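Local coordinates for protein 6-aminohexanoate-cyclic-dimer hydrolase (PDB 3A2Q) that hydrolyses the cyclic dimer of 6-aminohexanoic acid, a nylon-6 by-product, to the linear dimer as a homodimeric member of the amidase family, at residues S78-K88 against L114-M123. The protein carries 1 engineered substitution. Residues are numbered along the deposited sequence; the frame is centred on the assembly and turned at random.
Sequences SQGDINTSSIK and LLGKTNTPEM
S85 and S86 come down onto E122 and M123, where M123 N donates a nearly straight 2.9 Å hydrogen bond to S85 O, whereas the CA atoms of S78 and L114 stay 8.8 Å apart and side chains fill the gap. K117 spans it from strand 113-118: its chain, extended beyond CG, passes S78 OG and brings NZ to I82 O at 2.8 Å, tilted 25° from the carbonyl plane. The same ammonium donates to a water that also joins S78 N and D81 O, and forms a salt bridge with D73, so three partners grip this buried charge. A methionine here would probably leave I82 O without this donor, D73 without its lysine counter-charge and the water less firmly held. Beside K117, S78 CB rests on L114 CD2. At the other end S86 holds OG beside its own backbone N (chi1 -75°) and donates from there to T120 O at 2.6 Å. E122 reaches across I87 at about a right angle, its OE1 held by S344 OG and E341 N and its OE2 joined through a water to K88 N of helix 88-93, while I87 CD1 packs on M123 CG at 3.7 Å. The contact ties the loop after strand 68-72 to strand 113-118 and the loop that follows in the amidase fold, where T120 and P121 adjoin the probable charge-relay residues K72 and S150 and M123 lines one of the two 6-aminohexanoic acid sites.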
loop_
_atom_site.group_PDB
_atom_site.type_symbol
_atom_site.label_atom_id
_atom_site.label_comp_id
_atom_site.label_asym_id
_atom_site.label_seq_id
_atom_site.Cartn_x
_atom_site.Cartn_y
_atom_site.Cartn_z
ATOM N N SER A 78 1.004 11.876 13.049
ATOM C CA SER A 78 1.761 11.717 14.286
ATOM C C SER A 78 1.777 13.065 15.006
ATOM O O SER A 78 2.020 14.105 14.394
ATOM C CB SER A 78 3.187 11.246 13.986
ATOM O OG SER A 78 3.813 12.086 13.033
ATOM N N GLN A 79 1.505 13.036 16.306
ATOM C CA GLN A 79 1.436 14.246 17.126
ATOM C C GLN A 79 2.662 15.153 17.067
ATOM O O GLN A 79 3.791 14.703 17.241
ATOM C CB GLN A 79 1.157 13.857 18.579
ATOM C CG GLN A 79 0.951 15.027 19.520
ATOM C CD GLN A 79 0.539 14.578 20.908
ATOM O OE1 GLN A 79 1.261 13.832 21.571
ATOM N NE2 GLN A 79 -0.630 15.028 21.352
ATOM N N GLY A 80 2.413 16.435 16.812
ATOM C CA GLY A 80 3.483 17.414 16.750
ATOM C C GLY A 80 4.377 17.389 15.523
ATOM O O GLY A 80 5.315 18.183 15.429
ATOM N N ASP A 81 4.098 16.500 14.574
ATOM C CA ASP A 81 4.925 16.411 13.378
ATOM C C ASP A 81 4.305 17.027 12.128
ATOM O O ASP A 81 3.085 17.131 12.004
ATOM C CB ASP A 81 5.289 14.954 13.102
ATOM C CG ASP A 81 5.977 14.297 14.280
ATOM O OD1 ASP A 81 6.874 14.933 14.869
ATOM O OD2 ASP A 81 5.628 13.144 14.613
ATOM N N ILE A 82 5.171 17.438 11.208
ATOM C CA ILE A 82 4.752 18.041 9.952
ATOM C C ILE A 82 3.807 17.108 9.194
ATOM O O ILE A 82 4.041 15.903 9.125
ATOM C CB ILE A 82 5.977 18.344 9.059
ATOM C CG1 ILE A 82 6.845 19.424 9.712
ATOM C CG2 ILE A 82 5.525 18.800 7.679
ATOM C CD1 ILE A 82 6.168 20.774 9.796
ATOM N N ASN A 83 2.746 17.674 8.627
ATOM C CA ASN A 83 1.767 16.901 7.864
ATOM C C ASN A 83 1.432 17.675 6.593
ATOM O O ASN A 83 0.715 18.673 6.644
ATOM C CB ASN A 83 0.498 16.699 8.694
ATOM C CG ASN A 83 -0.542 15.861 7.979
ATOM O OD1 ASN A 83 -1.743 16.103 8.106
ATOM N ND2 ASN A 83 -0.088 14.862 7.227
ATOM N N THR A 84 1.937 17.213 5.454
ATOM C CA THR A 84 1.699 17.907 4.190
ATOM C C THR A 84 0.739 17.218 3.228
ATOM O O THR A 84 0.028 17.887 2.471
ATOM C CB THR A 84 3.024 18.133 3.427
ATOM O OG1 THR A 84 3.539 16.870 2.986
ATOM C CG2 THR A 84 4.056 18.807 4.327
ATOM N N SER A 85 0.716 15.887 3.254
ATOM C CA SER A 85 -0.133 15.130 2.338
ATOM C C SER A 85 0.311 15.503 0.929
ATOM O O SER A 85 -0.439 15.355 -0.038
ATOM C CB SER A 85 -1.606 15.493 2.526
ATOM O OG SER A 85 -2.091 15.017 3.767
ATOM N N SER A 86 1.544 15.992 0.838
ATOM C CA SER A 86 2.146 16.425 -0.418
ATOM C C SER A 86 1.373 17.517 -1.143
ATOM O O SER A 86 1.336 17.564 -2.375
ATOM C CB SER A 86 2.385 15.230 -1.341
ATOM O OG SER A 86 3.502 14.488 -0.880
ATOM N N ILE A 87 0.752 18.394 -0.363
ATOM C CA ILE A 87 0.020 19.526 -0.918
ATOM C C ILE A 87 0.961 20.721 -0.771
ATOM O O ILE A 87 1.407 21.030 0.333
ATOM C CB ILE A 87 -1.282 19.810 -0.138
ATOM C CG1 ILE A 87 -2.201 18.587 -0.194
ATOM C CG2 ILE A 87 -1.988 21.020 -0.740
ATOM C CD1 ILE A 87 -3.491 18.739 0.600
ATOM N N LYS A 88 1.281 21.373 -1.885
ATOM C CA LYS A 88 2.181 22.522 -1.861
ATOM C C LYS A 88 1.735 23.529 -0.803
ATOM O O LYS A 88 2.500 23.879 0.095
ATOM C CB LYS A 88 2.214 23.186 -3.241
ATOM C CG LYS A 88 3.203 24.333 -3.372
ATOM C CD LYS A 88 3.219 24.871 -4.797
ATOM C CE LYS A 88 4.190 26.033 -4.951
ATOM N NZ LYS A 88 3.798 27.203 -4.117
ATOM N N LEU A 114 8.971 5.514 15.704
ATOM C CA LEU A 114 8.670 6.290 14.506
ATOM C C LEU A 114 9.916 7.000 13.991
ATOM O O LEU A 114 10.349 8.005 14.557
ATOM C CB LEU A 114 7.569 7.312 14.797
ATOM C CG LEU A 114 7.106 8.138 13.599
ATOM C CD1 LEU A 114 6.759 7.205 12.446
ATOM C CD2 LEU A 114 5.903 8.988 13.989
ATOM N N LEU A 115 10.479 6.473 12.906
ATOM C CA LEU A 115 11.694 7.019 12.307
ATOM C C LEU A 115 11.467 8.217 11.394
ATOM O O LEU A 115 12.352 9.057 11.238
ATOM C CB LEU A 115 12.422 5.920 11.525
ATOM C CG LEU A 115 13.816 6.253 10.992
ATOM C CD1 LEU A 115 14.752 6.533 12.167
ATOM C CD2 LEU A 115 14.341 5.085 10.163
ATOM N N GLY A 116 10.290 8.297 10.782
ATOM C CA GLY A 116 10.004 9.406 9.891
ATOM C C GLY A 116 8.824 9.146 8.974
ATOM O O GLY A 116 8.159 8.116 9.088
ATOM N N LYS A 117 8.563 10.083 8.068
ATOM C CA LYS A 117 7.455 9.956 7.129
ATOM C C LYS A 117 7.935 9.773 5.689
ATOM O O LYS A 117 8.986 10.287 5.304
ATOM C CB LYS A 117 6.550 11.182 7.207
ATOM C CG LYS A 117 5.850 11.367 8.540
ATOM C CD LYS A 117 4.820 12.465 8.411
ATOM C CE LYS A 117 3.894 12.538 9.603
ATOM N NZ LYS A 117 2.756 13.445 9.280
ATOM N N THR A 118 7.147 9.049 4.896
ATOM C CA THR A 118 7.496 8.775 3.505
ATOM C C THR A 118 6.698 9.565 2.477
ATOM O O THR A 118 5.554 9.957 2.714
ATOM C CB THR A 118 7.335 7.291 3.200
ATOM O OG1 THR A 118 6.024 6.872 3.600
ATOM C CG2 THR A 118 8.385 6.487 3.945
ATOM N N ASN A 119 7.308 9.757 1.311
ATOM C CA ASN A 119 6.706 10.519 0.227
ATOM C C ASN A 119 5.497 9.858 -0.435
ATOM O O ASN A 119 5.362 8.635 -0.439
ATOM C CB ASN A 119 7.782 10.841 -0.817
ATOM C CG ASN A 119 7.369 11.954 -1.759
ATOM O OD1 ASN A 119 6.570 12.825 -1.402
ATOM N ND2 ASN A 119 7.929 11.947 -2.964
ATOM N N THR A 120 4.628 10.694 -0.995
ATOM C CA THR A 120 3.406 10.263 -1.667
ATOM C C THR A 120 2.974 11.310 -2.693
ATOM O O THR A 120 3.345 12.482 -2.586
ATOM C CB THR A 120 2.239 10.126 -0.651
ATOM O OG1 THR A 120 0.996 9.981 -1.351
ATOM C CG2 THR A 120 2.156 11.378 0.226
ATOM N N PRO A 121 2.211 10.900 -3.719
ATOM C CA PRO A 121 1.784 11.920 -4.679
ATOM C C PRO A 121 0.763 12.749 -3.896
ATOM O O PRO A 121 0.262 12.292 -2.866
ATOM C CB PRO A 121 1.153 11.104 -5.809
ATOM C CG PRO A 121 0.727 9.826 -5.125
ATOM C CD PRO A 121 1.869 9.548 -4.194
ATOM N N GLU A 122 0.462 13.957 -4.355
ATOM C CA GLU A 122 -0.479 14.813 -3.637
ATOM C C GLU A 122 -1.811 14.150 -3.279
ATOM O O GLU A 122 -2.572 13.741 -4.157
ATOM C CB GLU A 122 -0.760 16.084 -4.434
ATOM C CG GLU A 122 -1.695 17.031 -3.704
ATOM C CD GLU A 122 -1.892 18.336 -4.431
ATOM O OE1 GLU A 122 -2.511 18.327 -5.516
ATOM O OE2 GLU A 122 -1.420 19.369 -3.913
ATOM N N MET A 123 -2.089 14.074 -1.981
ATOM C CA MET A 123 -3.318 13.470 -1.475
ATOM C C MET A 123 -3.495 12.040 -1.988
ATOM O O MET A 123 -4.611 11.514 -2.015
ATOM C CB MET A 123 -4.531 14.336 -1.855
ATOM C CG MET A 123 -4.488 15.745 -1.244
ATOM S SD MET A 123 -5.958 16.753 -1.538
ATOM C CE MET A 123 -5.589 17.442 -3.183
HETATM O O HOH W 1 1.849 14.287 11.535
HETATM O O HOH W 2 0.779 20.680 -4.645
#